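Local coordinates for protein transcriptional regulator (Vibrio vulnificus, PDB 4IVN) that probably binds DNA as a repressor of the nan genes for sialic acid catabolism and binds the pathway intermediate N-acetylmannosamine 6-phosphate, at residues I133-S138 / K188-A193; W178-S183 / V204-N209. All blocks are in the same frame, centred on the assembly; numbering follows the deposited sequence.

Interaction 1 of 2, residues I133-S138 / K188-A193; sequences IGVGAS and KEVIHA
Val190 sets one methyl against the backbone of Gly134; no aromatic ring takes part, and the extended main chain itself offers the face that the methyl meets. CG2 of Val190 stands 4.2 Å from Gly134 CA, and glycine suits the place because the side of the chain away from the helix is taken up by the Ser138 carbonyl. To either side along the chain are the branched residues whose CB atoms point at the helix. From Val135, CG1 comes within 4.0 Å of Val190 CG2, while Ile133 CG2 lies 4.1 Å from the other methyl, Val190 CG1. Both side chains slide past Val190 rather than meeting it end on. The CG1 arm of Ile133 lies beside its own backbone N (chi1 -52°) and runs on extended, bringing CD1 to Ala193 CB at 3.7 Å, one helical turn beyond Val190. Alanine suits this place because its single methyl ends where the isoleucine arm arrives. Helix 162-170 shares the site: Ala165 touches both Ile133 and Ala193, and Thr162 OG1 is hydrogen-bonded to Glu189 OE2. Past Val135 the chain turns at Gly136, whose positive phi is easy for glycine; Ala137 N donates a hydrogen bond to the bound ManNAc-6P, and Ser138 OG is hydrogen-bonded to it as well. Between these two segments the contact is wholly apolar, so their fit rests on shape and burial.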
loop_
_atom_site.group_PDB
_atom_site.type_symbol
_atom_site.label_atom_id
_atom_site.label_comp_id
_atom_site.label_asym_id
_atom_site.label_seq_id
_atom_site.Cartn_x
_atom_site.Cartn_y
_atom_site.Cartn_z
ATOM N N ILE A 133 -1.169 3.441 -13.839
ATOM C CA ILE A 133 0.242 3.726 -14.137
ATOM C C ILE A 133 0.861 4.367 -12.906
ATOM O O ILE A 133 0.319 5.331 -12.366
ATOM C CB ILE A 133 0.453 4.660 -15.390
ATOM C CG1 ILE A 133 -0.270 4.209 -16.648
ATOM C CG2 ILE A 133 1.938 4.807 -15.698
ATOM C CD1 ILE A 133 -0.385 5.415 -17.596
ATOM N N GLY A 134 2.039 3.843 -12.474
ATOM C CA GLY A 134 2.766 4.467 -11.403
ATOM C C GLY A 134 4.065 3.737 -11.148
ATOM O O GLY A 134 4.173 2.515 -11.451
ATOM N N VAL A 135 5.064 4.498 -10.679
ATOM C CA VAL A 135 6.381 3.920 -10.369
ATOM C C VAL A 135 6.893 4.147 -8.999
ATOM O O VAL A 135 6.372 5.000 -8.226
ATOM C CB VAL A 135 7.477 4.391 -11.389
ATOM C CG1 VAL A 135 7.094 4.033 -12.866
ATOM C CG2 VAL A 135 7.725 5.885 -11.233
ATOM N N GLY A 136 7.907 3.370 -8.588
ATOM C CA GLY A 136 8.478 3.547 -7.233
ATOM C C GLY A 136 7.364 3.328 -6.214
ATOM O O GLY A 136 6.627 2.336 -6.305
ATOM N N ALA A 137 7.238 4.207 -5.221
ATOM C CA ALA A 137 6.234 4.010 -4.182
ATOM C C ALA A 137 4.817 4.119 -4.724
ATOM O O ALA A 137 3.871 3.570 -4.122
ATOM C CB ALA A 137 6.375 5.001 -3.057
ATOM N N SER A 138 4.650 4.861 -5.805
ATOM C CA SER A 138 3.285 4.949 -6.421
ATOM C C SER A 138 2.857 3.628 -7.025
ATOM O O SER A 138 1.660 3.429 -7.235
ATOM C CB SER A 138 3.218 6.084 -7.488
ATOM O OG SER A 138 3.006 7.337 -6.739
ATOM N N LYS A 188 8.622 11.515 -15.337
ATOM C CA LYS A 188 8.610 11.704 -16.755
ATOM C C LYS A 188 7.852 10.603 -17.563
ATOM O O LYS A 188 6.988 10.927 -18.421
ATOM C CB LYS A 188 10.061 11.816 -17.182
ATOM C CG LYS A 188 10.333 12.556 -18.470
ATOM C CD LYS A 188 10.546 11.510 -19.510
ATOM C CE LYS A 188 11.660 11.877 -20.482
ATOM N NZ LYS A 188 11.420 10.937 -21.648
ATOM N N GLU A 189 8.199 9.333 -17.335
ATOM C CA GLU A 189 7.604 8.271 -18.129
ATOM C C GLU A 189 6.136 8.026 -17.702
ATOM O O GLU A 189 5.262 7.631 -18.507
ATOM C CB GLU A 189 8.486 6.975 -18.169
ATOM C CG GLU A 189 9.777 7.287 -18.916
ATOM C CD GLU A 189 10.623 6.081 -19.314
ATOM O OE1 GLU A 189 11.715 6.234 -19.886
ATOM O OE2 GLU A 189 10.227 4.940 -19.073
ATOM N N VAL A 190 5.815 8.370 -16.465
ATOM C CA VAL A 190 4.402 8.231 -16.059
ATOM C C VAL A 190 3.571 9.264 -16.812
ATOM O O VAL A 190 2.509 8.899 -17.349
ATOM C CB VAL A 190 4.244 8.407 -14.541
ATOM C CG1 VAL A 190 2.784 8.496 -14.134
ATOM C CG2 VAL A 190 4.857 7.147 -13.892
ATOM N N ILE A 191 3.974 10.546 -16.773
ATOM C CA ILE A 191 3.287 11.662 -17.522
ATOM C C ILE A 191 3.139 11.353 -18.976
ATOM O O ILE A 191 2.117 11.663 -19.575
ATOM C CB ILE A 191 4.184 12.933 -17.528
ATOM C CG1 ILE A 191 4.216 13.572 -16.158
ATOM C CG2 ILE A 191 3.750 13.981 -18.574
ATOM C CD1 ILE A 191 5.215 14.763 -16.286
ATOM N N HIS A 192 4.194 10.754 -19.567
ATOM C CA HIS A 192 4.206 10.519 -20.989
ATOM C C HIS A 192 3.126 9.496 -21.358
ATOM O O HIS A 192 2.336 9.689 -22.306
ATOM C CB HIS A 192 5.596 10.067 -21.426
ATOM C CG HIS A 192 5.647 9.688 -22.877
ATOM N ND1 HIS A 192 5.518 10.623 -23.900
ATOM C CD2 HIS A 192 5.793 8.432 -23.498
ATOM C CE1 HIS A 192 5.554 9.991 -25.074
ATOM N NE2 HIS A 192 5.732 8.643 -24.818
ATOM N N ALA A 193 3.048 8.413 -20.595
ATOM C CA ALA A 193 2.046 7.432 -20.844
ATOM C C ALA A 193 0.653 8.043 -20.557
ATOM O O ALA A 193 -0.280 7.893 -21.410
ATOM C CB ALA A 193 2.320 6.128 -20.014
#

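Interaction 2 of 2, residues W178-S183 / V204-N209; sequences WFAVSS and VVSLTN
Phe179 lies beside Val205, both side chains pointing the same way from neighbouring strands, and its CE2 comes to 3.4 Å from Val205 CG1. The ring meets that methyl obliquely, and CD2 reaches Leu207 CG at 4.2 Å. With CG beside the backbone N (chi1 -82°), the ring reaches over to the adjacent strand. Beneath these side chains run the parallel backbones: Trp178 O accepts from Val205 N at 2.8 Å, Ala180 bonds in both directions, to Val205 O through its N and to Leu207 N through its O, and Ser182 N closes the series on Leu207 O at 3.2 Å. Beta-branched valines suit such extended strands. These are two adjacent inner strands of the parallel sheet of the SIS domain, a Rossmann-like alpha/beta fold, joined through helix 188-199 as a beta-alpha-beta unit. Phe179, Val181, Val205 and Leu207 share one face, where Leu145 of helix 137-151 packs on Phe179 and Val141 on Val181. On the other face Ala180 and Val204 meet helix 188-199; Ala180 is small enough for Ala194 to sit close. Ser206 belongs to that face too, its hydroxyl hydrogen-bonded to Ser219. Beyond the strand, Asn209 N donates to Ser183 O at 3.1 Å in the carbonyl plane, on a lone pair, with a C=O...N angle of 116°, tying the two strand-end loops together. Ser182 OG and Ser183 N bond the bound ManNAc-6P, and Lys240 NZ is hydrogen-bonded to Ser183 OG.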
loop_
_atom_site.group_PDB
_atom_site.type_symbol
_atom_site.label_atom_id
_atom_site.label_comp_id
_atom_site.label_asym_id
_atom_site.label_seq_id
_atom_site.Cartn_x
_atom_site.Cartn_y
_atom_site.Cartn_z
ATOM N N TRP A 178 -8.068 5.503 -17.723
ATOM C CA TRP A 178 -6.689 5.409 -17.136
ATOM C C TRP A 178 -6.584 6.117 -15.820
ATOM O O TRP A 178 -7.116 7.206 -15.674
ATOM C CB TRP A 178 -5.676 6.047 -18.038
ATOM C CG TRP A 178 -5.567 5.197 -19.251
ATOM C CD1 TRP A 178 -6.374 5.209 -20.403
ATOM C CD2 TRP A 178 -4.651 4.143 -19.419
ATOM N NE1 TRP A 178 -5.987 4.218 -21.264
ATOM C CE2 TRP A 178 -4.944 3.536 -20.730
ATOM C CE3 TRP A 178 -3.558 3.667 -18.656
ATOM C CZ2 TRP A 178 -4.176 2.484 -21.246
ATOM C CZ3 TRP A 178 -2.811 2.597 -19.171
ATOM C CH2 TRP A 178 -3.102 2.037 -20.459
ATOM N N PHE A 179 -5.860 5.517 -14.866
ATOM C CA PHE A 179 -5.475 6.215 -13.657
ATOM C C PHE A 179 -3.952 6.449 -13.657
ATOM O O PHE A 179 -3.161 5.521 -13.911
ATOM C CB PHE A 179 -5.798 5.319 -12.498
ATOM C CG PHE A 179 -7.253 5.410 -12.094
ATOM C CD1 PHE A 179 -8.175 4.578 -12.691
ATOM C CD2 PHE A 179 -7.688 6.342 -11.162
ATOM C CE1 PHE A 179 -9.519 4.607 -12.334
ATOM C CE2 PHE A 179 -9.044 6.392 -10.826
ATOM C CZ PHE A 179 -9.948 5.588 -11.454
ATOM N N ALA A 180 -3.538 7.676 -13.425
ATOM C CA ALA A 180 -2.100 8.040 -13.403
ATOM C C ALA A 180 -1.860 8.268 -11.930
ATOM O O ALA A 180 -2.428 9.199 -11.383
ATOM C CB ALA A 180 -1.849 9.367 -14.240
ATOM N N VAL A 181 -1.069 7.392 -11.289
ATOM C CA VAL A 181 -0.745 7.509 -9.867
ATOM C C VAL A 181 0.652 8.061 -9.670
ATOM O O VAL A 181 1.651 7.429 -10.025
ATOM C CB VAL A 181 -0.818 6.122 -9.141
ATOM C CG1 VAL A 181 -0.647 6.304 -7.592
ATOM C CG2 VAL A 181 -2.170 5.455 -9.535
ATOM N N SER A 182 0.737 9.251 -9.108
ATOM C CA SER A 182 2.022 9.992 -8.996
ATOM C C SER A 182 1.793 11.062 -7.911
ATOM O O SER A 182 0.932 11.903 -8.111
ATOM C CB SER A 182 2.323 10.674 -10.330
ATOM O OG SER A 182 3.508 11.465 -10.248
ATOM N N SER A 183 2.572 11.063 -6.836
ATOM C CA SER A 183 2.408 12.103 -5.792
ATOM C C SER A 183 2.786 13.443 -6.387
ATOM O O SER A 183 2.145 14.452 -6.091
ATOM C CB SER A 183 3.372 11.841 -4.619
ATOM O OG SER A 183 2.782 10.900 -3.715
ATOM N N VAL A 204 -8.626 10.301 -18.222
ATOM C CA VAL A 204 -7.459 10.022 -17.371
ATOM C C VAL A 204 -7.786 10.593 -16.044
ATOM O O VAL A 204 -8.086 11.791 -15.996
ATOM C CB VAL A 204 -6.170 10.690 -17.937
ATOM C CG1 VAL A 204 -4.953 10.524 -16.977
ATOM C CG2 VAL A 204 -5.828 10.151 -19.331
ATOM N N VAL A 205 -7.660 9.820 -14.982
ATOM C CA VAL A 205 -7.925 10.321 -13.592
ATOM C C VAL A 205 -6.555 10.283 -12.865
ATOM O O VAL A 205 -5.912 9.240 -12.837
ATOM C CB VAL A 205 -8.895 9.382 -12.822
ATOM C CG1 VAL A 205 -9.077 9.797 -11.337
ATOM C CG2 VAL A 205 -10.299 9.421 -13.505
ATOM N N SER A 206 -6.130 11.387 -12.276
ATOM C CA SER A 206 -4.850 11.391 -11.573
ATOM C C SER A 206 -5.075 11.271 -10.092
ATOM O O SER A 206 -5.975 11.928 -9.550
ATOM C CB SER A 206 -4.127 12.706 -11.831
ATOM O OG SER A 206 -3.670 12.574 -13.144
ATOM N N LEU A 207 -4.232 10.455 -9.460
ATOM C CA LEU A 207 -4.242 10.370 -8.003
ATOM C C LEU A 207 -2.929 10.870 -7.475
ATOM O O LEU A 207 -1.934 10.180 -7.642
ATOM C CB LEU A 207 -4.392 8.946 -7.567
ATOM C CG LEU A 207 -5.649 8.175 -7.965
ATOM C CD1 LEU A 207 -5.705 6.855 -7.181
ATOM C CD2 LEU A 207 -6.940 8.983 -7.667
ATOM N N THR A 208 -2.888 12.071 -6.850
ATOM C CA THR A 208 -1.569 12.712 -6.553
ATOM C C THR A 208 -1.662 13.275 -5.156
ATOM O O THR A 208 -2.662 13.062 -4.455
ATOM C CB THR A 208 -1.359 13.988 -7.434
ATOM O OG1 THR A 208 -2.342 14.970 -7.004
ATOM C CG2 THR A 208 -1.649 13.673 -8.808
ATOM N N ASN A 209 -0.609 13.972 -4.742
ATOM C CA ASN A 209 -0.628 14.685 -3.471
ATOM C C ASN A 209 -0.286 16.144 -3.716
ATOM O O ASN A 209 0.190 16.827 -2.816
ATOM C CB ASN A 209 0.486 14.089 -2.512
ATOM C CG ASN A 209 0.199 12.654 -2.093
ATOM O OD1 ASN A 209 -0.081 12.384 -0.916
ATOM N ND2 ASN A 209 0.372 11.733 -2.993
#

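Both contacts are buried in the SIS domain, but interaction 2 lies nearer the centre of the chain and buries more than twice the surface of interaction 1. Strand against strand, interaction 2 relies on regular backbone hydrogen bonds with mostly apolar side chains on the two faces; helix against strand end, interaction 1 is apolar packing alone. They share the sheet: Ile133 bonds through its backbone to Phe179 and Val181, and helix 188-199 of interaction 1 connects the two strands of interaction 2. At the strand ends their loops converge on one ligand, where Ser138 OG and Ser183 N both bond O18 of the bound ManNAc-6P.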